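Local atomic coordinates of PA0821 (Pseudomonas aeruginosa, PDB entry 7DRG), a protein that probably acts as the immunity protein, or antitoxin, against a VRR-NUC domain effector of the type VI secretion system. Residues Phe166-Phe169 with Ala170-Leu173; Ala21-Leu25 with Met26-Pro30; Thr88-Arg91 with Asp92-Pro95; Gly131-Ser134 with Trp135-Lys138. All coordinates share one frame; numbering follows the deposited sequence.

Contact 1: residues Phe166-Phe169 with Ala170-Leu173; sequences FIDF and ARRL
Asp168 and Arg171 form a salt bridge between neighbouring turns of one helix, a local i to i+3 contact near the C-terminal end of helix 161-173. Arg171 NH2 reaches Asp168 OD1 at 2.7 Å, arriving nearly along the C-O axis and keeping the oxygen close to the guanidinium plane, even though the planes of the two groups are turned 46° apart. The arginine leaves the helix with CG opposite the backbone N (chi1 -168°) and then bends at its second and third torsions, which brings the guanidinium back over the preceding turn. There one of its faces rests on Ile167, whose CG2 lies 3.9 Å from Arg171 NH2. Asp168 OD1 also accepts a hydrogen bond from Gln164 NE2, while Arg171 NH1 pairs with Glu360, tying the C-terminal tail to the helix.

The helix is amphipathic. Phe166, Phe169, Ala170 and Leu173 face inward, against strands 34-46, 144-151 and 233-237, and the ring of Phe169 meets that of Phe148. Arg172 belongs to the border between the two sides. Its NH1 passes 3.6 Å from Phe169 CD1, with ring and guanidinium planes 48° apart, and Asp168 O stands over one guanidinium face, 3.8 Å from Arg172 NH1. The main ionic partner of Arg172 is Glu64 on helix 52-69; the positive charge of Arg172 probably eases the close approach of the Asp168 and Glu64 carboxylates. At the last turn Phe169 O accepts from Leu173 N at 3.0 Å and, weakly, from Arg172 N at 3.2 Å.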
loop_
_atom_site.group_PDB
_atom_site.type_symbol
_atom_site.label_atom_id
_atom_site.label_comp_id
_atom_site.label_asym_id
_atom_site.label_seq_id
_atom_site.Cartn_x
_atom_site.Cartn_y
_atom_site.Cartn_z
ATOM N N PHE B 166 -2.511 25.296 17.630
ATOM C CA PHE B 166 -2.483 24.098 18.462
ATOM C C PHE B 166 -2.135 24.440 19.906
ATOM O O PHE B 166 -2.773 23.940 20.843
ATOM C CB PHE B 166 -1.499 23.074 17.879
ATOM C CG PHE B 166 -1.639 21.702 18.465
ATOM C CD1 PHE B 166 -2.598 20.829 17.979
ATOM C CD2 PHE B 166 -0.815 21.280 19.497
ATOM C CE1 PHE B 166 -2.733 19.564 18.524
ATOM C CE2 PHE B 166 -0.946 20.019 20.038
ATOM C CZ PHE B 166 -1.907 19.157 19.545
ATOM N N ILE B 167 -1.146 25.312 20.104
ATOM C CA ILE B 167 -0.784 25.724 21.457
ATOM C C ILE B 167 -1.897 26.557 22.084
ATOM O O ILE B 167 -2.251 26.360 23.251
ATOM C CB ILE B 167 0.551 26.488 21.439
ATOM C CG1 ILE B 167 1.648 25.661 20.760
ATOM C CG2 ILE B 167 0.942 26.886 22.855
ATOM C CD1 ILE B 167 1.797 24.267 21.302
ATOM N N ASP B 168 -2.451 27.512 21.332
ATOM C CA ASP B 168 -3.527 28.345 21.863
ATOM C C ASP B 168 -4.722 27.501 22.274
ATOM O O ASP B 168 -5.333 27.747 23.322
ATOM C CB ASP B 168 -3.959 29.389 20.833
ATOM C CG ASP B 168 -2.970 30.550 20.718
ATOM O OD1 ASP B 168 -1.982 30.570 21.470
ATOM O OD2 ASP B 168 -3.178 31.436 19.860
ATOM N N PHE B 169 -5.068 26.494 21.464
ATOM C CA PHE B 169 -6.221 25.658 21.789
ATOM C C PHE B 169 -5.934 24.792 23.009
ATOM O O PHE B 169 -6.805 24.605 23.868
ATOM C CB PHE B 169 -6.601 24.750 20.604
ATOM C CG PHE B 169 -7.064 25.473 19.360
ATOM C CD1 PHE B 169 -7.155 26.851 19.298
ATOM C CD2 PHE B 169 -7.427 24.733 18.236
ATOM C CE1 PHE B 169 -7.575 27.487 18.147
ATOM C CE2 PHE B 169 -7.851 25.363 17.080
ATOM C CZ PHE B 169 -7.934 26.734 17.032
ATOM N N ALA B 170 -4.723 24.237 23.089
ATOM C CA ALA B 170 -4.352 23.440 24.252
ATOM C C ALA B 170 -4.452 24.270 25.520
ATOM O O ALA B 170 -4.934 23.793 26.555
ATOM C CB ALA B 170 -2.932 22.901 24.084
ATOM N N ARG B 171 -4.003 25.520 25.441
ATOM C CA ARG B 171 -4.017 26.409 26.594
ATOM C C ARG B 171 -5.434 26.628 27.118
ATOM O O ARG B 171 -5.650 26.663 28.337
ATOM C CB ARG B 171 -3.358 27.728 26.198
ATOM C CG ARG B 171 -3.034 28.668 27.323
ATOM C CD ARG B 171 -1.728 29.383 27.006
ATOM N NE ARG B 171 -1.649 29.818 25.609
ATOM C CZ ARG B 171 -0.507 30.019 24.961
ATOM N NH1 ARG B 171 0.651 29.810 25.581
ATOM N NH2 ARG B 171 -0.513 30.418 23.693
ATOM N N ARG B 172 -6.410 26.743 26.224
ATOM C CA ARG B 172 -7.796 27.009 26.679
ATOM C C ARG B 172 -8.557 25.743 27.066
ATOM O O ARG B 172 -9.427 25.862 27.886
ATOM C CB ARG B 172 -8.737 27.524 25.589
ATOM C CG ARG B 172 -8.158 28.445 24.553
ATOM C CD ARG B 172 -9.222 29.300 23.925
ATOM N NE ARG B 172 -8.564 30.486 23.458
ATOM C CZ ARG B 172 -8.008 30.600 22.276
ATOM N NH1 ARG B 172 -8.069 29.599 21.429
ATOM N NH2 ARG B 172 -7.398 31.706 21.930
ATOM N N LEU B 173 -8.263 24.603 26.444
ATOM C CA LEU B 173 -9.084 23.426 26.666
ATOM C C LEU B 173 -8.498 22.478 27.698
ATOM O O LEU B 173 -9.205 21.558 28.133
ATOM C CB LEU B 173 -9.295 22.672 25.343
ATOM C CG LEU B 173 -9.999 23.483 24.249
ATOM C CD1 LEU B 173 -10.053 22.693 22.946
ATOM C CD2 LEU B 173 -11.407 23.874 24.691
#

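Contact 2: residues Ala21-Leu25 with Met26-Pro30; sequences AGNLL and MKSGP
Asn23 supplies the side-chain hydrogen bonds that tie Ala21-Leu25 to Met26-Pro30. Its ND2 donates to Gly29 O at 3.1 Å, the acceptor lying near the amide plane while the donor is tilted 32° from the plane of the carbonyl. A second bond from ND2, to Ser28 OG at 2.9 Å, is weak because the N-H is strongly bent. One amide nitrogen thus serves a backbone oxygen firmly and a side-chain oxygen weakly. On the other branch of the amide, Met26 CG, part of a selenomethionine in the crystal, sits 3.3 Å from Asn23 OD1 before the chain bends away.

Backbone bonds within the loop are looser: Met26 N reaches Asn23 O at 3.4 Å, a weak bond. Gly22 O receives a C-H...O contact from Pro30 CA at 3.2 Å where the returning chain passes it.

Nonpolar contacts are modest. Ala21 CB touches Pro30 CB at 4.0 Å, and Leu24 CD1 lies 4.3 Å from Pro30 CG.

Outside the loop, Asp194 accepts from Asn23 N, and the second subunit binds Lys27 NZ through its Ala202 and Arg330 carbonyls.

Two overlapping beta turns shape the chain here, a type II turn from Ala21 to Leu24, with Asn23 in its left-handed position, and a type I turn from Asn23 to Met26; together they begin the long loop of a beta hairpin, strand 19-22 with strand 34-46, which reaches into the dimer interface.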
loop_
_atom_site.group_PDB
_atom_site.type_symbol
_atom_site.label_atom_id
_atom_site.label_comp_id
_atom_site.label_asym_id
_atom_site.label_seq_id
_atom_site.Cartn_x
_atom_site.Cartn_y
_atom_site.Cartn_z
ATOM N N ALA B 21 -9.130 10.062 -5.051
ATOM C CA ALA B 21 -10.501 9.967 -5.527
ATOM C C ALA B 21 -11.327 9.069 -4.617
ATOM O O ALA B 21 -10.825 8.102 -4.035
ATOM C CB ALA B 21 -10.529 9.429 -6.960
ATOM N N GLY B 22 -12.609 9.400 -4.500
ATOM C CA GLY B 22 -13.480 8.621 -3.641
ATOM C C GLY B 22 -13.586 7.188 -4.129
ATOM O O GLY B 22 -13.632 6.924 -5.333
ATOM N N ASN B 23 -13.597 6.255 -3.178
ATOM C CA ASN B 23 -13.789 4.838 -3.452
ATOM C C ASN B 23 -12.654 4.240 -4.283
ATOM O O ASN B 23 -12.853 3.217 -4.953
ATOM C CB ASN B 23 -15.139 4.602 -4.151
ATOM C CG ASN B 23 -15.735 3.253 -3.830
ATOM O OD1 ASN B 23 -15.856 2.883 -2.667
ATOM N ND2 ASN B 23 -16.104 2.504 -4.866
ATOM N N LEU B 24 -11.458 4.840 -4.251
ATOM C CA LEU B 24 -10.392 4.433 -5.167
ATOM C C LEU B 24 -9.905 3.016 -4.890
ATOM O O LEU B 24 -9.664 2.245 -5.825
ATOM C CB LEU B 24 -9.213 5.408 -5.084
ATOM C CG LEU B 24 -7.978 4.998 -5.899
ATOM C CD1 LEU B 24 -8.228 5.134 -7.391
ATOM C CD2 LEU B 24 -6.751 5.787 -5.494
ATOM N N LEU B 25 -9.728 2.659 -3.620
ATOM C CA LEU B 25 -9.131 1.372 -3.257
ATOM C C LEU B 25 -10.180 0.287 -3.140
ATOM O O LEU B 25 -10.105 -0.601 -2.281
ATOM C CB LEU B 25 -8.324 1.510 -1.968
ATOM C CG LEU B 25 -6.854 1.956 -2.049
ATOM C CD1 LEU B 25 -5.988 0.875 -2.682
ATOM C CD2 LEU B 25 -6.686 3.276 -2.798
HETATM N N MSE B 26 -11.178 0.363 -4.010
HETATM C CA MSE B 26 -12.292 -0.565 -4.049
HETATM C C MSE B 26 -12.305 -1.326 -5.365
HETATM O O MSE B 26 -11.690 -0.889 -6.330
HETATM C CB MSE B 26 -13.600 0.188 -3.851
HETATM C CG MSE B 26 -14.027 0.137 -2.420
HETATM SE SE MSE B 26 -13.584 -1.663 -1.899
HETATM C CE MSE B 26 -15.379 -2.273 -1.490
ATOM N N LYS B 27 -13.003 -2.467 -5.405
ATOM C CA LYS B 27 -13.129 -3.192 -6.667
ATOM C C LYS B 27 -14.047 -2.469 -7.645
ATOM O O LYS B 27 -13.875 -2.599 -8.863
ATOM C CB LYS B 27 -13.649 -4.608 -6.424
ATOM C CG LYS B 27 -12.881 -5.399 -5.383
ATOM C CD LYS B 27 -11.478 -5.729 -5.827
ATOM C CE LYS B 27 -10.802 -6.619 -4.790
ATOM N NZ LYS B 27 -9.403 -6.962 -5.152
ATOM N N SER B 28 -15.028 -1.712 -7.147
ATOM C CA SER B 28 -15.903 -0.992 -8.065
ATOM C C SER B 28 -15.248 0.271 -8.610
ATOM O O SER B 28 -15.619 0.731 -9.695
ATOM C CB SER B 28 -17.233 -0.651 -7.393
ATOM O OG SER B 28 -17.007 0.093 -6.215
ATOM N N GLY B 29 -14.300 0.851 -7.875
ATOM C CA GLY B 29 -13.434 1.862 -8.428
ATOM C C GLY B 29 -13.834 3.284 -8.106
ATOM O O GLY B 29 -14.863 3.553 -7.471
ATOM N N PRO B 30 -13.031 4.224 -8.596
ATOM C CA PRO B 30 -13.185 5.625 -8.189
ATOM C C PRO B 30 -14.535 6.195 -8.583
ATOM O O PRO B 30 -15.116 5.842 -9.612
ATOM C CB PRO B 30 -12.041 6.336 -8.925
ATOM C CG PRO B 30 -11.587 5.368 -9.997
ATOM C CD PRO B 30 -11.832 4.014 -9.424
#

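Contact 3: residues Thr88-Arg91 with Asp92-Pro95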
loop_
_atom_site.group_PDB
_atom_site.type_symbol
_atom_site.label_atom_id
_atom_site.label_comp_id
_atom_site.label_asym_id
_atom_site.label_seq_id
_atom_site.Cartn_x
_atom_site.Cartn_y
_atom_site.Cartn_z
ATOM N N THR B 88 -25.553 22.456 6.207
ATOM C CA THR B 88 -25.804 23.870 5.956
ATOM C C THR B 88 -24.639 24.453 5.167
ATOM O O THR B 88 -23.480 24.218 5.514
ATOM C CB THR B 88 -25.985 24.647 7.273
ATOM O OG1 THR B 88 -26.954 23.984 8.101
ATOM C CG2 THR B 88 -26.443 26.076 7.002
ATOM N N ALA B 89 -24.940 25.210 4.112
ATOM C CA ALA B 89 -23.886 25.947 3.426
ATOM C C ALA B 89 -23.267 26.959 4.382
ATOM O O ALA B 89 -23.968 27.590 5.175
ATOM C CB ALA B 89 -24.430 26.660 2.191
ATOM N N TYR B 90 -21.942 27.108 4.308
ATOM C CA TYR B 90 -21.238 27.957 5.271
ATOM C C TYR B 90 -21.759 29.391 5.240
ATOM O O TYR B 90 -21.870 30.045 6.285
ATOM C CB TYR B 90 -19.734 27.912 4.991
ATOM C CG TYR B 90 -18.892 28.850 5.838
ATOM C CD1 TYR B 90 -18.769 28.659 7.209
ATOM C CD2 TYR B 90 -18.198 29.901 5.253
ATOM C CE1 TYR B 90 -17.988 29.521 7.988
ATOM C CE2 TYR B 90 -17.422 30.761 6.015
ATOM C CZ TYR B 90 -17.314 30.561 7.375
ATOM O OH TYR B 90 -16.531 31.420 8.118
ATOM N N ARG B 91 -22.098 29.884 4.045
ATOM C CA ARG B 91 -22.699 31.206 3.888
ATOM C C ARG B 91 -23.971 31.369 4.711
ATOM O O ARG B 91 -24.283 32.481 5.150
ATOM C CB ARG B 91 -23.029 31.456 2.416
ATOM C CG ARG B 91 -22.015 32.262 1.648
ATOM C CD ARG B 91 -22.582 32.630 0.284
ATOM N NE ARG B 91 -23.755 33.493 0.402
ATOM C CZ ARG B 91 -23.708 34.821 0.378
ATOM N NH1 ARG B 91 -22.543 35.439 0.238
ATOM N NH2 ARG B 91 -24.823 35.532 0.493
ATOM N N ASP B 92 -24.735 30.294 4.895
ATOM C CA ASP B 92 -26.039 30.359 5.546
ATOM C C ASP B 92 -25.992 30.065 7.038
ATOM O O ASP B 92 -27.045 30.059 7.686
ATOM C CB ASP B 92 -27.006 29.378 4.878
ATOM C CG ASP B 92 -27.201 29.662 3.407
ATOM O OD1 ASP B 92 -27.035 30.836 3.012
ATOM O OD2 ASP B 92 -27.524 28.715 2.654
ATOM N N THR B 93 -24.817 29.804 7.599
ATOM C CA THR B 93 -24.743 29.361 8.981
ATOM C C THR B 93 -24.894 30.532 9.944
ATOM O O THR B 93 -24.539 31.673 9.635
ATOM C CB THR B 93 -23.424 28.639 9.264
ATOM O OG1 THR B 93 -22.318 29.517 9.007
ATOM C CG2 THR B 93 -23.295 27.395 8.400
ATOM N N GLN B 94 -25.428 30.229 11.122
ATOM C CA GLN B 94 -25.399 31.145 12.248
ATOM C C GLN B 94 -24.011 31.141 12.878
ATOM O O GLN B 94 -23.266 30.167 12.745
ATOM C CB GLN B 94 -26.426 30.731 13.293
ATOM C CG GLN B 94 -27.864 30.755 12.823
ATOM C CD GLN B 94 -28.812 30.237 13.884
ATOM O OE1 GLN B 94 -28.868 29.036 14.148
ATOM N NE2 GLN B 94 -29.547 31.144 14.514
ATOM N N PRO B 95 -23.636 32.217 13.572
ATOM C CA PRO B 95 -22.388 32.192 14.340
ATOM C C PRO B 95 -22.380 31.034 15.322
ATOM O O PRO B 95 -23.415 30.658 15.880
ATOM C CB PRO B 95 -22.394 33.539 15.073
ATOM C CG PRO B 95 -23.187 34.421 14.183
ATOM C CD PRO B 95 -24.268 33.546 13.595
HETATM O O HOH W 1 -27.624 25.808 3.321
#
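A short 3-10 turn, in which Tyr90 and Thr93 make the principal polar link, ends strand 87-89 and starts the loop that leads to helix 96-101. Its backbone shows the i to i+3 pattern expected of such a turn: Asp92 N donates to Ala89 O at 2.8 Å, and Thr93 N to Tyr90 O at 3.2 Å.

Tyr90 O receives a second hydrogen bond, from Thr93 OG1 at 2.8 Å, and this donor is tilted by 19° from the carbonyl plane. The threonine hydroxyl sits between its own backbone N and carbonyl carbon (chi1 60°), which points it back at the turn. One residue thus supplies both donors to a single oxygen, one from its backbone and one from its side chain, and its side-chain rotation is fixed in the process.

The same rotation sends the methyl of Thr93 to the strand side. Thr93 CG2 comes within 3.3 Å of Ala89 O and packs 3.7 Å from Thr88 CG2, a methyl-to-methyl contact. Strand 87-89 itself pairs with strand 75-77, and Thr93 also touches Leu76 there. The Tyr90 ring turns the other way, toward Glu70 and Leu73, and its hydroxyl is hydrogen-bonded to Glu66 of helix 52-69.

On the exposed side, a water bridges the two ends of the turn, accepting from Ala89 N at 2.9 Å and donating to Asp92 OD2 at 3.0 Å.

Contact 4: residues Gly131-Ser134 with Trp135-Lys138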
loop_
_atom_site.group_PDB
_atom_site.type_symbol
_atom_site.label_atom_id
_atom_site.label_comp_id
_atom_site.label_asym_id
_atom_site.label_seq_id
_atom_site.Cartn_x
_atom_site.Cartn_y
_atom_site.Cartn_z
ATOM N N GLY B 131 -18.773 16.893 21.226
ATOM C CA GLY B 131 -18.840 17.176 22.646
ATOM C C GLY B 131 -19.872 16.358 23.391
ATOM O O GLY B 131 -21.047 16.366 23.017
ATOM N N LYS B 132 -19.448 15.648 24.435
ATOM C CA LYS B 132 -20.344 14.754 25.162
ATOM C C LYS B 132 -21.347 15.542 25.996
ATOM O O LYS B 132 -21.050 16.627 26.503
ATOM C CB LYS B 132 -19.550 13.818 26.071
ATOM C CG LYS B 132 -18.432 13.061 25.354
ATOM C CD LYS B 132 -18.974 12.300 24.152
ATOM C CE LYS B 132 -19.825 11.126 24.590
ATOM N NZ LYS B 132 -20.423 10.399 23.426
ATOM N N ARG B 133 -22.539 14.965 26.154
ATOM C CA ARG B 133 -23.565 15.552 27.004
ATOM C C ARG B 133 -23.182 15.424 28.474
ATOM O O ARG B 133 -22.425 14.532 28.868
ATOM C CB ARG B 133 -24.912 14.859 26.778
ATOM C CG ARG B 133 -25.328 14.747 25.333
ATOM C CD ARG B 133 -26.455 13.737 25.200
ATOM N NE ARG B 133 -26.815 13.485 23.811
ATOM C CZ ARG B 133 -27.718 14.191 23.139
ATOM N NH1 ARG B 133 -28.346 15.199 23.725
ATOM N NH2 ARG B 133 -27.989 13.890 21.875
ATOM N N SER B 134 -23.743 16.319 29.295
ATOM C CA SER B 134 -23.462 16.288 30.725
ATOM C C SER B 134 -23.735 14.911 31.324
ATOM O O SER B 134 -22.914 14.385 32.082
ATOM C CB SER B 134 -24.291 17.358 31.442
ATOM O OG SER B 134 -24.214 17.207 32.848
ATOM N N TRP B 135 -24.892 14.312 31.005
ATOM C CA TRP B 135 -25.218 13.016 31.599
ATOM C C TRP B 135 -24.341 11.907 31.046
ATOM O O TRP B 135 -24.038 10.947 31.763
ATOM C CB TRP B 135 -26.694 12.665 31.394
ATOM C CG TRP B 135 -27.128 12.502 29.970
ATOM C CD1 TRP B 135 -27.756 13.436 29.203
ATOM C CD2 TRP B 135 -27.006 11.327 29.149
ATOM N NE1 TRP B 135 -28.022 12.928 27.960
ATOM C CE2 TRP B 135 -27.573 11.635 27.897
ATOM C CE3 TRP B 135 -26.461 10.052 29.345
ATOM C CZ2 TRP B 135 -27.622 10.720 26.852
ATOM C CZ3 TRP B 135 -26.508 9.138 28.304
ATOM C CH2 TRP B 135 -27.083 9.477 27.067
ATOM N N GLN B 136 -23.920 12.022 29.785
ATOM C CA GLN B 136 -22.974 11.061 29.230
ATOM C C GLN B 136 -21.661 11.095 29.994
ATOM O O GLN B 136 -21.100 10.045 30.334
ATOM C CB GLN B 136 -22.745 11.349 27.747
ATOM C CG GLN B 136 -23.858 10.824 26.856
ATOM C CD GLN B 136 -23.714 11.248 25.405
ATOM O OE1 GLN B 136 -23.065 12.246 25.096
ATOM N NE2 GLN B 136 -24.321 10.484 24.507
ATOM N N ALA B 137 -21.159 12.303 30.276
ATOM C CA ALA B 137 -19.933 12.441 31.054
ATOM C C ALA B 137 -20.100 11.865 32.452
ATOM O O ALA B 137 -19.188 11.216 32.975
ATOM C CB ALA B 137 -19.505 13.910 31.120
ATOM N N LYS B 138 -21.262 12.079 33.072
ATOM C CA LYS B 138 -21.469 11.554 34.411
ATOM C C LYS B 138 -21.671 10.047 34.414
ATOM O O LYS B 138 -21.423 9.407 35.443
ATOM C CB LYS B 138 -22.654 12.261 35.070
ATOM C CG LYS B 138 -22.315 13.682 35.530
ATOM C CD LYS B 138 -23.521 14.403 36.104
ATOM C CE LYS B 138 -23.624 15.827 35.576
ATOM N NZ LYS B 138 -22.587 16.749 36.122
HETATM O O HOH W 2 -22.156 12.689 22.500
HETATM O O HOH W 3 -25.426 11.710 21.600
HETATM O O HOH W 4 -24.578 19.016 35.046
#
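Arg133 occupies the N-cap of helix 134-139, and Gln136 folds back to it as in one half of a capping box: Gln136 OE1 accepts from Arg133 N at 3.0 Å, with the N-H nearly straight at 168°. From this anchor the arginine side chain runs beside Trp135. Its CB lies over the indole, 4.1 Å from the centroid of the five-membered ring, in a CH-pi contact. The chain then runs out extended: Arg133 CG passes 3.4 Å from Gln136 OE1, and CD lies 3.3 Å from Trp135 NE1. NE donates to a water at 3.2 Å, which also accepts, weakly, from Gln136 NE2. The guanidinium ends only 20° from parallel to the indole, with Gln136 NE2 near its edge, and NH1 is bonded to Asp106 O.

Backbone bonds begin the helix, Ala137 N to Arg133 O and Lys138 N to Ser134 O. Farther along, the Lys138 chain curls back toward Ser134, its CE 3.1 Å from Ser134 OG. On the other flank Gln136 OE1 has a second donor, a water at 2.8 Å that in turn accepts from Lys132 NZ at 3.0 Å.

From the N terminus the contacts come in the order 2, 3, 4, 1, strictly in series, so that none nests in or crosses another; each closes only a turn of chain. Contact 2 opens the loop between strands 19-22 and 34-46, at the subunit interface. Contact 3 makes the exit from strand 87-89 toward helix 96-101, and contact 4 starts helix 134-139 just after strand 126-131. Contact 1 lies in helix 161-173, whose inner side covers strands 34-46 and 144-151. Contacts 1 and 2 fall on opposite sides of the chain's centre, their own centres about 37 Å apart, while contacts 1 and 4 approach to about 10 Å between nearest atoms without touching.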